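Local coordinates for putative glucoamylase (Bacteroides uniformis, PDB 4GL3), which is a putative glucoamylase that probably hydrolyses glucosidic linkages, at residues V66-G71 and H138-K143; V73-G78 and P146-I151; F250-S255 and I333-E338; T325-L330 and G382-M387. All blocks are in the same frame, centred on the assembly; numbering follows the deposited sequence. Where two conformers were deposited one is given.

Interaction 1. Residues V66-G71 and H138-K143; sequences VGIERG and HQYFTK
Near the C-terminal ends of two helices in the helical part of the fold, consistent with the (alpha/alpha)6 toroid of six-hairpin glycosidases, Ile-68 and Glu-69 of helix 54-69 meet Tyr-140 and Phe-141, where helix 124-140 ends. The polar half of the contact is one short hydrogen bond: Tyr-140 OH donates to Glu-69 OE2 at 2.6 Å. The carboxylate oxygen lies at the edge of the phenol ring, close to its plane, and accepts on its anti lone pair, while the carboxylate plane stands 81° from that of the ring. Tyr-140 reaches so far because its CG lies opposite the backbone N (chi1 -180°), which sends the ring toward helix 54-69; Glu-69, bent at chi2, brings its end over to the hydroxyl. Ile-68 supplies the apolar half. Ile-68 CD1 touches Tyr-140 CE2 at 3.8 Å and Phe-141 CZ also at 3.8 Å, so the CG1-CD1 arm of isoleucine lodges one methyl against both rings. Ile-68 CG2 packs closely on the hydroxyl oxygen, Tyr-140 OH, at 3.2 Å. The rings also pack on each other, with Tyr-140 CD2 over the centre of one Phe-141 face. Gly-71 ends helix 54-69 in a Schellman motif whose positive phi suits a residue without CB. Around the contact, Phe-141 leans on helices 75-90 and 146-161, while Leu-395 and Leu-399 of helix 395-401 touch Glu-69 and Tyr-140.

Interaction 2. Residues V73-G78 and P146-I151; sequences VTREQG and PTENRI
Arg-75 occupies the first turn of helix 75-90 and Glu-148 the first turn of helix 146-161, so the two helices are joined near their N-terminal ends while their backbones stay well apart. The contact is a side-on, two-pronged salt bridge. Arg-75 NE donates to Glu-148 OE2 at 2.7 Å in an almost straight bond. Arg-75 NH2 donates to Glu-148 OE1 at 2.9 Å, with an angle of 177° at the hydrogen. Both oxygens accept on their syn lone pairs, and the two flat groups are only 21° from coplanar, the pairing for which guanidinium and carboxylate are well matched. Arg-75 is long enough to span the gap because its chain runs extended from CG to NE, with CG turned away from the backbone N (chi1 -161°); Glu-148 is likewise extended beyond CG and meets it at about a right angle. The carboxylate is buried, and its OE1 also accepts from Lys-143 N, while Arg-75 NH2 has a second acceptor in Tyr-140 O. A lysine in place of Arg-75 would probably be unable to grip both oxygens at once, leaving the buried Glu-148 carboxylate less well compensated and freer to turn. Thr-74, the N-cap just before Arg-75, forms a capping box with Gln-77: Gln-77 N donates to Thr-74 OG1 at 3.0 Å and Thr-74 N to Gln-77 OE1 at 2.8 Å. Beside the salt bridge, Thr-147 packs on Ala-79 and Leu-83 and Ile-151 on Met-82 of helix 75-90, while Ile-68 of helix 54-69 lies against Arg-75.

Interaction 3. Residues F250-S255 and I333-E338; sequences FFTHYS and IPYAPE
Tyr-335 points its CB toward the loop 250-255, and with CG opposite the carbonyl carbon (chi1 -49°) its ring projects on to Thr-252. Along one ring edge Tyr-335 CD2 comes first, 4.1 Å from Thr-252 OG1. Next, Tyr-335 CE2 lies 3.3 Å from Thr-252 O, also meets CB and OG1 of that threonine and, more loosely, approaches His-253 CD2 at 4.4 Å. The two side chains slide past each other in opposite directions, so that threonine, short and branched at CB, lies alongside the ring. This is a loop-to-loop contact in the buried interior of the putative glucoamylase region: 250-255 precedes helix 271-288, and Tyr-335 stands just before Ala-336, the N-cap position of helix 337-349. Tyr-335 CZ is 3.4 Å from Thr-252 O. At the tip, Tyr-335 OH donates to Thr-252 O at 2.7 Å, with a C=O...donor angle of 165°, the carbonyl oxygen lying in the ring plane. A phenylalanine here would keep the ring but is likely to leave the buried Thr-252 carbonyl without this donor. The other polar ends are held separately, Thr-252 OG1 by Leu-249 O and His-253 NE2 by Ser-332 OG. Pro-334 CG lies over one face of the tyrosine ring.

Interaction 4. Residues T325-L330 and G382-M387; sequences TPTAAL and GPIIVM
Ile-384, Leu-330 and Thr-327 carry this contact, in which the isoleucine of helix 378-393 lies against two residues one helical turn apart on helix 326-331. The local axes run in nearly the same direction, 16° apart, with a closest approach of 9.0 Å, and the backbones draw nearest where the CA atoms of Leu-330 and Ile-384 are 5.9 Å from each other. Ile-384 has the largest buried area of the contact. Its CG1, set opposite the carbonyl carbon (chi1 -66°), brings the longer branch across to the neighbouring helix: Ile-384 CG1 comes to 3.7 Å from Thr-327 OG1 and 4.2 Å from Leu-330 CB, while Ile-384 CD1 reaches Thr-327 CB at 4.1 Å. The bond to CB of Leu-330 is turned toward helix 378-393, and it is CB that touches Ile-384; the side chain as a whole also packs on Met-344 of helix 337-349. Thr-327 suits the site because it is compact and can bury a hydroxyl that has partners of its own. Its OG1 is hydrogen-bonded to Asp-380 O, in the turn of helix 378-393 before Pro-383, and to Ser-331 OG. Pro-383, which has no N-H to give and marks a kink in helix 378-393, brings Pro-383 CB to 4.2 Å from Thr-327 OG1. The two segments meet by van der Waals contact alone, while the polar side-chain atom at the interface, Thr-327 OG1, is satisfied by Asp-380 O, which ties the same two helices just outside it, so burying the hydroxyl probably costs little.

Overall arrangement
The four contacts form two touching pairs. Interactions 1 and 2 lie toward the periphery, partly buried, and join two consecutive helices, 54-69 and 75-90, to two others, 124-140 and 146-161. They share bonds, since Arg-75 and Glu-148 of interaction 2 also hold the backbone of 138-143. Interactions 3 and 4 are wholly buried nearer the centre of the chain, their centres about 8 Å apart, and Tyr-335 packs against Met-387 between them. Chemistry follows place: carboxylates take part in the peripheral pair, one exposed (Glu-69) and one buried in a salt bridge (Glu-148), whereas inside there is a neutral phenol-to-carbonyl bond in interaction 3 and mainly apolar contact in interaction 4. Val-66 against Ile-385 links interactions 1 and 4.

Interaction 1. Residues V66-G71 and H138-K143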
loop_
_atom_site.group_PDB
_atom_site.type_symbol
_atom_site.label_atom_id
_atom_site.label_comp_id
_atom_site.label_asym_id
_atom_site.label_seq_id
_atom_site.Cartn_x
_atom_site.Cartn_y
_atom_site.Cartn_z
ATOM N N VAL A 66 10.161 5.244 -8.733
ATOM C CA VAL A 66 10.533 4.019 -9.468
ATOM C C VAL A 66 10.713 4.332 -10.958
ATOM O O VAL A 66 11.719 3.986 -11.580
ATOM C CB VAL A 66 9.495 2.889 -9.253
ATOM C CG1 VAL A 66 9.774 1.663 -10.140
ATOM C CG2 VAL A 66 9.446 2.465 -7.772
ATOM N N GLY A 67 9.756 5.064 -11.504
ATOM C CA GLY A 67 9.778 5.448 -12.930
ATOM C C GLY A 67 10.961 6.303 -13.352
ATOM O O GLY A 67 11.487 6.127 -14.458
ATOM N N ILE A 68 11.391 7.218 -12.481
ATOM C CA ILE A 68 12.585 8.004 -12.764
ATOM C C ILE A 68 13.806 7.082 -12.824
ATOM O O ILE A 68 14.582 7.140 -13.768
ATOM C CB ILE A 68 12.873 9.099 -11.714
ATOM C CG1 ILE A 68 11.774 10.174 -11.714
ATOM C CG2 ILE A 68 14.224 9.733 -12.002
ATOM C CD1 ILE A 68 11.777 11.072 -10.478
ATOM N N GLU A 69 13.961 6.253 -11.800
ATOM C CA GLU A 69 15.098 5.336 -11.696
ATOM C C GLU A 69 15.110 4.289 -12.805
ATOM O O GLU A 69 16.175 3.870 -13.201
ATOM C CB GLU A 69 15.114 4.666 -10.312
ATOM C CG GLU A 69 15.506 5.652 -9.224
ATOM C CD GLU A 69 16.925 6.180 -9.395
ATOM O OE1 GLU A 69 17.848 5.355 -9.571
ATOM O OE2 GLU A 69 17.119 7.405 -9.363
ATOM N N ARG A 70 13.936 3.867 -13.291
ATOM C CA ARG A 70 13.851 2.920 -14.406
ATOM C C ARG A 70 13.910 3.592 -15.772
ATOM O O ARG A 70 13.933 2.909 -16.795
ATOM C CB ARG A 70 12.587 2.064 -14.317
ATOM C CG ARG A 70 12.653 0.980 -13.244
ATOM C CD ARG A 70 13.524 -0.186 -13.673
ATOM N NE ARG A 70 14.034 -0.867 -12.467
ATOM C CZ ARG A 70 14.989 -1.790 -12.461
ATOM N NH1 ARG A 70 15.527 -2.202 -13.603
ATOM N NH2 ARG A 70 15.412 -2.296 -11.314
ATOM N N GLY A 71 13.979 4.921 -15.802
ATOM C CA GLY A 71 14.057 5.636 -17.054
ATOM C C GLY A 71 12.731 5.715 -17.810
ATOM O O GLY A 71 12.719 6.053 -18.986
ATOM N N HIS A 138 10.764 12.938 -0.063
ATOM C CA HIS A 138 11.640 13.880 0.659
ATOM C C HIS A 138 13.116 13.429 0.662
ATOM O O HIS A 138 14.009 14.225 0.523
ATOM C CB HIS A 138 11.150 14.087 2.123
ATOM C CG HIS A 138 11.901 15.142 2.868
ATOM N ND1 HIS A 138 13.085 14.883 3.531
ATOM C CD2 HIS A 138 11.640 16.461 3.063
ATOM C CE1 HIS A 138 13.544 16.006 4.068
ATOM N NE2 HIS A 138 12.689 16.982 3.801
ATOM N N GLN A 139 13.340 12.142 0.814
ATOM C CA GLN A 139 14.679 11.585 0.861
ATOM C C GLN A 139 15.267 11.340 -0.510
ATOM O O GLN A 139 16.475 11.114 -0.613
ATOM C CB GLN A 139 14.681 10.274 1.675
ATOM C CG GLN A 139 14.229 10.496 3.116
ATOM C CD GLN A 139 15.137 11.448 3.883
ATOM O OE1 GLN A 139 14.805 12.629 4.084
ATOM N NE2 GLN A 139 16.318 10.959 4.266
ATOM N N TYR A 140 14.450 11.388 -1.564
ATOM C CA TYR A 140 14.957 11.156 -2.943
ATOM C C TYR A 140 15.299 12.452 -3.682
ATOM O O TYR A 140 16.338 12.545 -4.335
ATOM C CB TYR A 140 13.891 10.429 -3.770
ATOM C CG TYR A 140 14.325 10.137 -5.202
ATOM C CD1 TYR A 140 15.243 9.118 -5.486
ATOM C CD2 TYR A 140 13.813 10.866 -6.267
ATOM C CE1 TYR A 140 15.628 8.834 -6.788
ATOM C CE2 TYR A 140 14.205 10.601 -7.568
ATOM C CZ TYR A 140 15.104 9.577 -7.815
ATOM O OH TYR A 140 15.483 9.342 -9.073
ATOM N N PHE A 141 14.405 13.444 -3.613
ATOM C CA PHE A 141 14.588 14.740 -4.323
ATOM C C PHE A 141 15.492 15.717 -3.578
ATOM O O PHE A 141 15.027 16.751 -3.083
ATOM C CB PHE A 141 13.231 15.385 -4.622
ATOM C CG PHE A 141 12.410 14.596 -5.590
ATOM C CD1 PHE A 141 12.696 14.630 -6.934
ATOM C CD2 PHE A 141 11.409 13.784 -5.152
ATOM C CE1 PHE A 141 11.980 13.868 -7.831
ATOM C CE2 PHE A 141 10.657 13.039 -6.033
ATOM C CZ PHE A 141 10.939 13.105 -7.386
ATOM N N THR A 142 16.785 15.387 -3.556
ATOM C CA THR A 142 17.778 16.044 -2.711
ATOM C C THR A 142 18.624 17.076 -3.443
ATOM O O THR A 142 19.525 17.635 -2.853
ATOM C CB THR A 142 18.740 14.989 -2.105
ATOM O OG1 THR A 142 19.350 14.285 -3.171
ATOM C CG2 THR A 142 18.010 13.969 -1.278
ATOM N N LYS A 143 18.355 17.357 -4.715
ATOM C CA LYS A 143 19.148 18.334 -5.473
ATOM C C LYS A 143 18.910 19.749 -4.963
ATOM O O LYS A 143 17.809 20.086 -4.547
ATOM C CB LYS A 143 18.779 18.304 -6.956
ATOM C CG LYS A 143 18.989 16.967 -7.625
ATOM C CD LYS A 143 19.031 17.149 -9.123
ATOM C CE LYS A 143 19.750 15.999 -9.789
ATOM N NZ LYS A 143 20.023 16.404 -11.185
#

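Interaction 2. Residues V73-G78 and P146-I151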
loop_
_atom_site.group_PDB
_atom_site.type_symbol
_atom_site.label_atom_id
_atom_site.label_comp_id
_atom_site.label_asym_id
_atom_site.label_seq_id
_atom_site.Cartn_x
_atom_site.Cartn_y
_atom_site.Cartn_z
ATOM N N VAL A 73 10.478 7.986 -17.104
ATOM C CA VAL A 73 10.431 9.453 -17.284
ATOM C C VAL A 73 11.794 10.032 -16.867
ATOM O O VAL A 73 12.581 9.345 -16.191
ATOM C CB VAL A 73 9.287 10.140 -16.445
ATOM C CG1 VAL A 73 7.907 9.719 -16.932
ATOM C CG2 VAL A 73 9.443 9.872 -14.943
ATOM N N THR A 74 12.083 11.273 -17.250
ATOM C CA THR A 74 13.305 11.913 -16.779
ATOM C C THR A 74 13.118 12.435 -15.338
ATOM O O THR A 74 11.986 12.576 -14.803
ATOM C CB THR A 74 13.777 13.077 -17.664
ATOM O OG1 THR A 74 12.879 14.179 -17.486
ATOM C CG2 THR A 74 13.945 12.688 -19.177
ATOM N N ARG A 75 14.238 12.688 -14.681
ATOM C CA ARG A 75 14.197 13.220 -13.349
ATOM C C ARG A 75 13.519 14.595 -13.309
ATOM O O ARG A 75 12.851 14.912 -12.356
ATOM C CB ARG A 75 15.591 13.374 -12.763
ATOM C CG ARG A 75 15.505 13.474 -11.242
ATOM C CD ARG A 75 16.694 14.189 -10.701
ATOM N NE ARG A 75 16.610 14.433 -9.266
ATOM C CZ ARG A 75 16.975 13.588 -8.311
ATOM N NH1 ARG A 75 17.389 12.355 -8.561
ATOM N NH2 ARG A 75 16.900 14.000 -7.075
ATOM N N GLU A 76 13.757 15.409 -14.324
ATOM C CA GLU A 76 13.130 16.718 -14.419
ATOM C C GLU A 76 11.615 16.530 -14.576
ATOM O O GLU A 76 10.857 17.234 -13.928
ATOM C CB GLU A 76 13.715 17.546 -15.574
ATOM C CG GLU A 76 15.209 17.893 -15.427
ATOM C CD GLU A 76 16.147 16.657 -15.435
ATOM O OE1 GLU A 76 15.952 15.684 -16.229
ATOM O OE2 GLU A 76 17.098 16.628 -14.619
ATOM N N GLN A 77 11.181 15.563 -15.392
ATOM C CA GLN A 77 9.746 15.319 -15.541
ATOM C C GLN A 77 9.129 14.854 -14.258
ATOM O O GLN A 77 8.025 15.289 -13.903
ATOM C CB GLN A 77 9.419 14.308 -16.624
ATOM C CG GLN A 77 9.705 14.762 -18.039
ATOM C CD GLN A 77 9.562 13.597 -19.022
ATOM O OE1 GLN A 77 10.119 12.518 -18.840
ATOM N NE2 GLN A 77 8.770 13.808 -20.035
ATOM N N GLY A 78 9.812 13.950 -13.575
ATOM C CA GLY A 78 9.284 13.386 -12.375
ATOM C C GLY A 78 9.178 14.411 -11.247
ATOM O O GLY A 78 8.201 14.435 -10.496
ATOM N N PRO A 146 15.523 24.873 -7.673
ATOM C CA PRO A 146 14.288 25.444 -7.149
ATOM C C PRO A 146 13.157 24.429 -6.989
ATOM O O PRO A 146 12.450 24.490 -5.984
ATOM C CB PRO A 146 13.943 26.513 -8.178
ATOM C CG PRO A 146 15.303 26.981 -8.688
ATOM C CD PRO A 146 16.116 25.711 -8.746
ATOM N N THR A 147 13.000 23.506 -7.944
ATOM C CA THR A 147 11.923 22.545 -7.882
ATOM C C THR A 147 12.080 21.590 -6.691
ATOM O O THR A 147 11.131 21.345 -5.948
ATOM C CB THR A 147 11.810 21.757 -9.189
ATOM O OG1 THR A 147 11.502 22.668 -10.242
ATOM C CG2 THR A 147 10.738 20.702 -9.120
ATOM N N GLU A 148 13.280 21.069 -6.485
ATOM C CA GLU A 148 13.460 20.026 -5.479
ATOM C C GLU A 148 13.590 20.661 -4.100
ATOM O O GLU A 148 13.187 20.063 -3.117
ATOM C CB GLU A 148 14.636 19.086 -5.802
ATOM C CG GLU A 148 14.480 18.424 -7.162
ATOM C CD GLU A 148 15.367 17.207 -7.387
ATOM O OE1 GLU A 148 16.026 16.713 -6.428
ATOM O OE2 GLU A 148 15.363 16.715 -8.545
ATOM N N ASN A 149 14.107 21.878 -4.021
ATOM C CA ASN A 149 14.116 22.586 -2.746
ATOM C C ASN A 149 12.683 22.762 -2.270
ATOM O O ASN A 149 12.399 22.565 -1.085
ATOM C CB ASN A 149 14.829 23.936 -2.839
ATOM C CG ASN A 149 16.329 23.800 -3.039
ATOM O OD1 ASN A 149 16.920 22.737 -2.790
ATOM N ND2 ASN A 149 16.961 24.885 -3.496
ATOM N N ARG A 150 11.786 23.070 -3.207
ATOM C CA ARG A 150 10.397 23.373 -2.879
ATOM C C ARG A 150 9.624 22.097 -2.548
ATOM O O ARG A 150 8.813 22.091 -1.642
ATOM C CB ARG A 150 9.756 24.087 -4.043
ATOM C CG ARG A 150 8.338 24.596 -3.797
ATOM C CD ARG A 150 8.349 26.019 -3.251
ATOM N NE ARG A 150 8.153 26.076 -1.800
ATOM C CZ ARG A 150 6.985 26.280 -1.184
ATOM N NH1 ARG A 150 5.858 26.451 -1.879
ATOM N NH2 ARG A 150 6.937 26.305 0.154
ATOM N N ILE A 151 9.868 21.018 -3.296
ATOM C CA ILE A 151 9.342 19.708 -2.953
ATOM C C ILE A 151 9.644 19.338 -1.503
ATOM O O ILE A 151 8.758 18.957 -0.752
ATOM C CB ILE A 151 9.882 18.586 -3.878
ATOM C CG1 ILE A 151 9.286 18.671 -5.303
ATOM C CG2 ILE A 151 9.520 17.233 -3.295
ATOM C CD1 ILE A 151 10.014 17.875 -6.381
#

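Interaction 3. Residues F250-S255 and I333-E338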
loop_
_atom_site.group_PDB
_atom_site.type_symbol
_atom_site.label_atom_id
_atom_site.label_comp_id
_atom_site.label_asym_id
_atom_site.label_seq_id
_atom_site.Cartn_x
_atom_site.Cartn_y
_atom_site.Cartn_z
ATOM N N PHE A 250 -2.761 -8.369 0.856
ATOM C CA PHE A 250 -2.290 -6.981 0.832
ATOM C C PHE A 250 -1.852 -6.446 2.211
ATOM O O PHE A 250 -1.201 -5.406 2.282
ATOM C CB PHE A 250 -3.302 -6.005 0.182
ATOM C CG PHE A 250 -4.398 -5.502 1.133
ATOM C CD1 PHE A 250 -5.551 -6.266 1.346
ATOM C CD2 PHE A 250 -4.271 -4.291 1.798
ATOM C CE1 PHE A 250 -6.584 -5.808 2.181
ATOM C CE2 PHE A 250 -5.313 -3.817 2.629
ATOM C CZ PHE A 250 -6.447 -4.585 2.832
ATOM N N PHE A 251 -2.228 -7.126 3.298
ATOM C CA PHE A 251 -1.708 -6.768 4.603
ATOM C C PHE A 251 -0.145 -6.798 4.639
ATOM O O PHE A 251 0.448 -6.095 5.440
ATOM C CB PHE A 251 -2.238 -7.696 5.708
ATOM C CG PHE A 251 -3.736 -7.573 6.030
ATOM C CD1 PHE A 251 -4.563 -6.642 5.420
ATOM C CD2 PHE A 251 -4.301 -8.445 6.981
ATOM C CE1 PHE A 251 -5.911 -6.557 5.760
ATOM C CE2 PHE A 251 -5.633 -8.371 7.317
ATOM C CZ PHE A 251 -6.434 -7.398 6.728
ATOM N N THR A 252 0.499 -7.582 3.767
ATOM C CA THR A 252 1.993 -7.628 3.689
ATOM C C THR A 252 2.571 -6.590 2.725
ATOM O O THR A 252 3.785 -6.555 2.516
ATOM C CB THR A 252 2.488 -9.025 3.272
ATOM O OG1 THR A 252 2.151 -9.256 1.888
ATOM C CG2 THR A 252 1.860 -10.086 4.193
ATOM N N HIS A 253 1.707 -5.733 2.154
ATOM C CA HIS A 253 2.120 -4.774 1.155
ATOM C C HIS A 253 2.022 -3.303 1.597
ATOM O O HIS A 253 2.954 -2.571 1.436
ATOM C CB HIS A 253 1.315 -4.926 -0.157
ATOM C CG HIS A 253 1.332 -6.300 -0.709
ATOM N ND1 HIS A 253 0.284 -6.803 -1.445
ATOM C CD2 HIS A 253 2.221 -7.310 -0.555
ATOM C CE1 HIS A 253 0.548 -8.068 -1.750
ATOM N NE2 HIS A 253 1.723 -8.396 -1.238
ATOM N N TYR A 254 0.876 -2.838 2.065
ATOM C CA TYR A 254 0.679 -1.369 2.098
ATOM C C TYR A 254 1.616 -0.574 3.047
ATOM O O TYR A 254 2.070 0.507 2.700
ATOM C CB TYR A 254 -0.787 -0.988 2.382
ATOM C CG TYR A 254 -1.833 -1.313 1.348
ATOM C CD1 TYR A 254 -1.527 -1.975 0.174
ATOM C CD2 TYR A 254 -3.166 -0.947 1.567
ATOM C CE1 TYR A 254 -2.518 -2.298 -0.747
ATOM C CE2 TYR A 254 -4.151 -1.251 0.660
ATOM C CZ TYR A 254 -3.829 -1.926 -0.509
ATOM O OH TYR A 254 -4.827 -2.269 -1.424
ATOM N N SER A 255 1.848 -1.091 4.242
ATOM C CA SER A 255 2.755 -0.486 5.216
ATOM C C SER A 255 4.227 -0.804 4.934
ATOM O O SER A 255 5.086 -0.137 5.500
ATOM C CB SER A 255 2.400 -0.952 6.674
ATOM O OG SER A 255 1.124 -0.475 7.118
ATOM N N ILE A 333 6.464 -10.459 -4.246
ATOM C CA ILE A 333 7.732 -10.844 -4.887
ATOM C C ILE A 333 8.974 -10.779 -3.966
ATOM O O ILE A 333 9.750 -11.711 -3.985
ATOM C CB ILE A 333 7.964 -10.120 -6.266
ATOM C CG1 ILE A 333 9.195 -10.703 -7.018
ATOM C CG2 ILE A 333 8.016 -8.601 -6.110
ATOM C CD1 ILE A 333 9.168 -10.469 -8.535
ATOM N N PRO A 334 9.132 -9.745 -3.106
ATOM C CA PRO A 334 10.352 -9.847 -2.309
ATOM C C PRO A 334 10.282 -10.931 -1.264
ATOM O O PRO A 334 11.281 -11.302 -0.726
ATOM C CB PRO A 334 10.475 -8.503 -1.634
ATOM C CG PRO A 334 9.124 -7.864 -1.731
ATOM C CD PRO A 334 8.384 -8.504 -2.851
ATOM N N TYR A 335 9.100 -11.438 -0.983
ATOM C CA TYR A 335 8.952 -12.426 0.077
ATOM C C TYR A 335 9.055 -13.857 -0.429
ATOM O O TYR A 335 9.484 -14.710 0.318
ATOM C CB TYR A 335 7.631 -12.234 0.794
ATOM C CG TYR A 335 7.337 -10.826 1.212
ATOM C CD1 TYR A 335 8.306 -10.045 1.817
ATOM C CD2 TYR A 335 6.051 -10.281 1.057
ATOM C CE1 TYR A 335 8.030 -8.755 2.241
ATOM C CE2 TYR A 335 5.772 -8.982 1.490
ATOM C CZ TYR A 335 6.767 -8.233 2.081
ATOM O OH TYR A 335 6.497 -6.979 2.559
ATOM N N ALA A 336 8.667 -14.121 -1.676
ATOM C CA ALA A 336 8.768 -15.464 -2.257
ATOM C C ALA A 336 9.005 -15.302 -3.749
ATOM O O ALA A 336 8.104 -15.562 -4.568
ATOM C CB ALA A 336 7.503 -16.264 -1.982
ATOM N N PRO A 337 10.219 -14.855 -4.123
ATOM C CA PRO A 337 10.386 -14.371 -5.512
ATOM C C PRO A 337 10.128 -15.401 -6.617
ATOM O O PRO A 337 9.490 -15.086 -7.637
ATOM C CB PRO A 337 11.819 -13.806 -5.548
ATOM C CG PRO A 337 12.480 -14.215 -4.276
ATOM C CD PRO A 337 11.413 -14.619 -3.288
ATOM N N GLU A 338 10.584 -16.628 -6.420
ATOM C CA GLU A 338 10.412 -17.666 -7.443
ATOM C C GLU A 338 8.933 -17.977 -7.656
ATOM O O GLU A 338 8.478 -18.173 -8.801
ATOM C CB GLU A 338 11.163 -18.954 -7.058
ATOM C CG GLU A 338 12.680 -18.798 -6.940
ATOM C CD GLU A 338 13.202 -18.236 -5.591
ATOM O OE1 GLU A 338 12.425 -17.893 -4.636
ATOM O OE2 GLU A 338 14.445 -18.123 -5.492
#

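Interaction 4. Residues T325-L330 and G382-M387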
loop_
_atom_site.group_PDB
_atom_site.type_symbol
_atom_site.label_atom_id
_atom_site.label_comp_id
_atom_site.label_asym_id
_atom_site.label_seq_id
_atom_site.Cartn_x
_atom_site.Cartn_y
_atom_site.Cartn_z
ATOM N N THR A 325 -6.422 -12.593 -7.604
ATOM C CA THR A 325 -6.179 -11.202 -7.768
ATOM C C THR A 325 -4.637 -10.994 -7.941
ATOM O O THR A 325 -3.858 -11.222 -6.989
ATOM C CB THR A 325 -6.648 -10.441 -6.510
ATOM O OG1 THR A 325 -8.056 -10.633 -6.283
ATOM C CG2 THR A 325 -6.282 -8.995 -6.622
ATOM N N PRO A 326 -4.193 -10.569 -9.154
ATOM C CA PRO A 326 -2.760 -10.530 -9.447
ATOM C C PRO A 326 -1.893 -9.750 -8.477
ATOM O O PRO A 326 -0.758 -10.174 -8.240
ATOM C CB PRO A 326 -2.713 -9.902 -10.848
ATOM C CG PRO A 326 -3.933 -10.474 -11.504
ATOM C CD PRO A 326 -4.981 -10.403 -10.396
ATOM N N THR A 327 -2.398 -8.648 -7.905
ATOM C CA THR A 327 -1.592 -7.899 -6.968
ATOM C C THR A 327 -1.156 -8.703 -5.746
ATOM O O THR A 327 -0.131 -8.369 -5.177
ATOM C CB THR A 327 -2.234 -6.571 -6.541
ATOM O OG1 THR A 327 -1.243 -5.754 -5.895
ATOM C CG2 THR A 327 -3.427 -6.794 -5.581
ATOM N N ALA A 328 -1.891 -9.764 -5.373
ATOM C CA ALA A 328 -1.527 -10.641 -4.233
ATOM C C ALA A 328 -0.142 -11.274 -4.454
ATOM O O ALA A 328 0.809 -10.955 -3.722
ATOM C CB ALA A 328 -2.595 -11.736 -3.975
ATOM N N ALA A 329 -0.024 -12.140 -5.456
ATOM C CA ALA A 329 1.252 -12.814 -5.726
ATOM C C ALA A 329 2.343 -11.820 -6.163
ATOM O O ALA A 329 3.483 -11.895 -5.704
ATOM C CB ALA A 329 1.096 -13.920 -6.778
ATOM N N LEU A 330 1.997 -10.895 -7.041
ATOM C CA LEU A 330 3.002 -10.073 -7.693
ATOM C C LEU A 330 3.663 -9.168 -6.674
ATOM O O LEU A 330 4.901 -9.043 -6.641
ATOM C CB LEU A 330 2.395 -9.275 -8.845
ATOM C CG LEU A 330 1.806 -10.093 -10.020
ATOM C CD1 LEU A 330 1.478 -9.194 -11.191
ATOM C CD2 LEU A 330 2.741 -11.192 -10.428
ATOM N N GLY A 382 -0.446 0.017 -7.591
ATOM C CA GLY A 382 0.690 0.646 -6.981
ATOM C C GLY A 382 1.711 -0.332 -6.428
ATOM O O GLY A 382 2.919 -0.199 -6.706
ATOM N N PRO A 383 1.242 -1.295 -5.617
ATOM C CA PRO A 383 2.191 -2.241 -4.998
ATOM C C PRO A 383 2.910 -3.137 -6.002
ATOM O O PRO A 383 4.026 -3.580 -5.722
ATOM C CB PRO A 383 1.308 -3.065 -4.017
ATOM C CG PRO A 383 0.127 -2.152 -3.707
ATOM C CD PRO A 383 -0.115 -1.395 -5.010
ATOM N N ILE A 384 2.300 -3.393 -7.148
ATOM C CA ILE A 384 2.952 -4.196 -8.167
ATOM C C ILE A 384 4.210 -3.479 -8.624
ATOM O O ILE A 384 5.272 -4.104 -8.658
ATOM C CB ILE A 384 2.030 -4.504 -9.360
ATOM C CG1 ILE A 384 0.865 -5.394 -8.916
ATOM C CG2 ILE A 384 2.822 -5.150 -10.504
ATOM C CD1 ILE A 384 -0.249 -5.510 -9.979
ATOM N N ILE A 385 4.115 -2.181 -8.918
ATOM C CA ILE A 385 5.277 -1.422 -9.417
ATOM C C ILE A 385 6.328 -1.362 -8.320
ATOM O O ILE A 385 7.509 -1.643 -8.536
ATOM C CB ILE A 385 4.944 0.047 -9.817
ATOM C CG1 ILE A 385 3.911 0.124 -10.911
ATOM C CG2 ILE A 385 6.212 0.778 -10.316
ATOM C CD1 ILE A 385 3.272 1.500 -11.057
ATOM N N VAL A 386 5.900 -0.959 -7.124
ATOM C CA VAL A 386 6.830 -0.615 -6.063
ATOM C C VAL A 386 7.484 -1.820 -5.415
ATOM O O VAL A 386 8.654 -1.774 -5.088
ATOM C CB VAL A 386 6.139 0.295 -4.980
ATOM C CG1 VAL A 386 7.064 0.494 -3.781
ATOM C CG2 VAL A 386 5.767 1.635 -5.592
HETATM N N MSE A 387 6.747 -2.909 -5.212
HETATM C CA MSE A 387 7.321 -4.087 -4.539
HETATM C C MSE A 387 8.224 -4.841 -5.492
HETATM O O MSE A 387 9.228 -5.389 -5.064
HETATM C CB MSE A 387 6.228 -5.006 -3.943
HETATM C CG MSE A 387 5.397 -4.334 -2.835
HETATM SE SE MSE A 387 6.429 -3.800 -1.271
HETATM C CE MSE A 387 6.449 -5.415 -0.209
#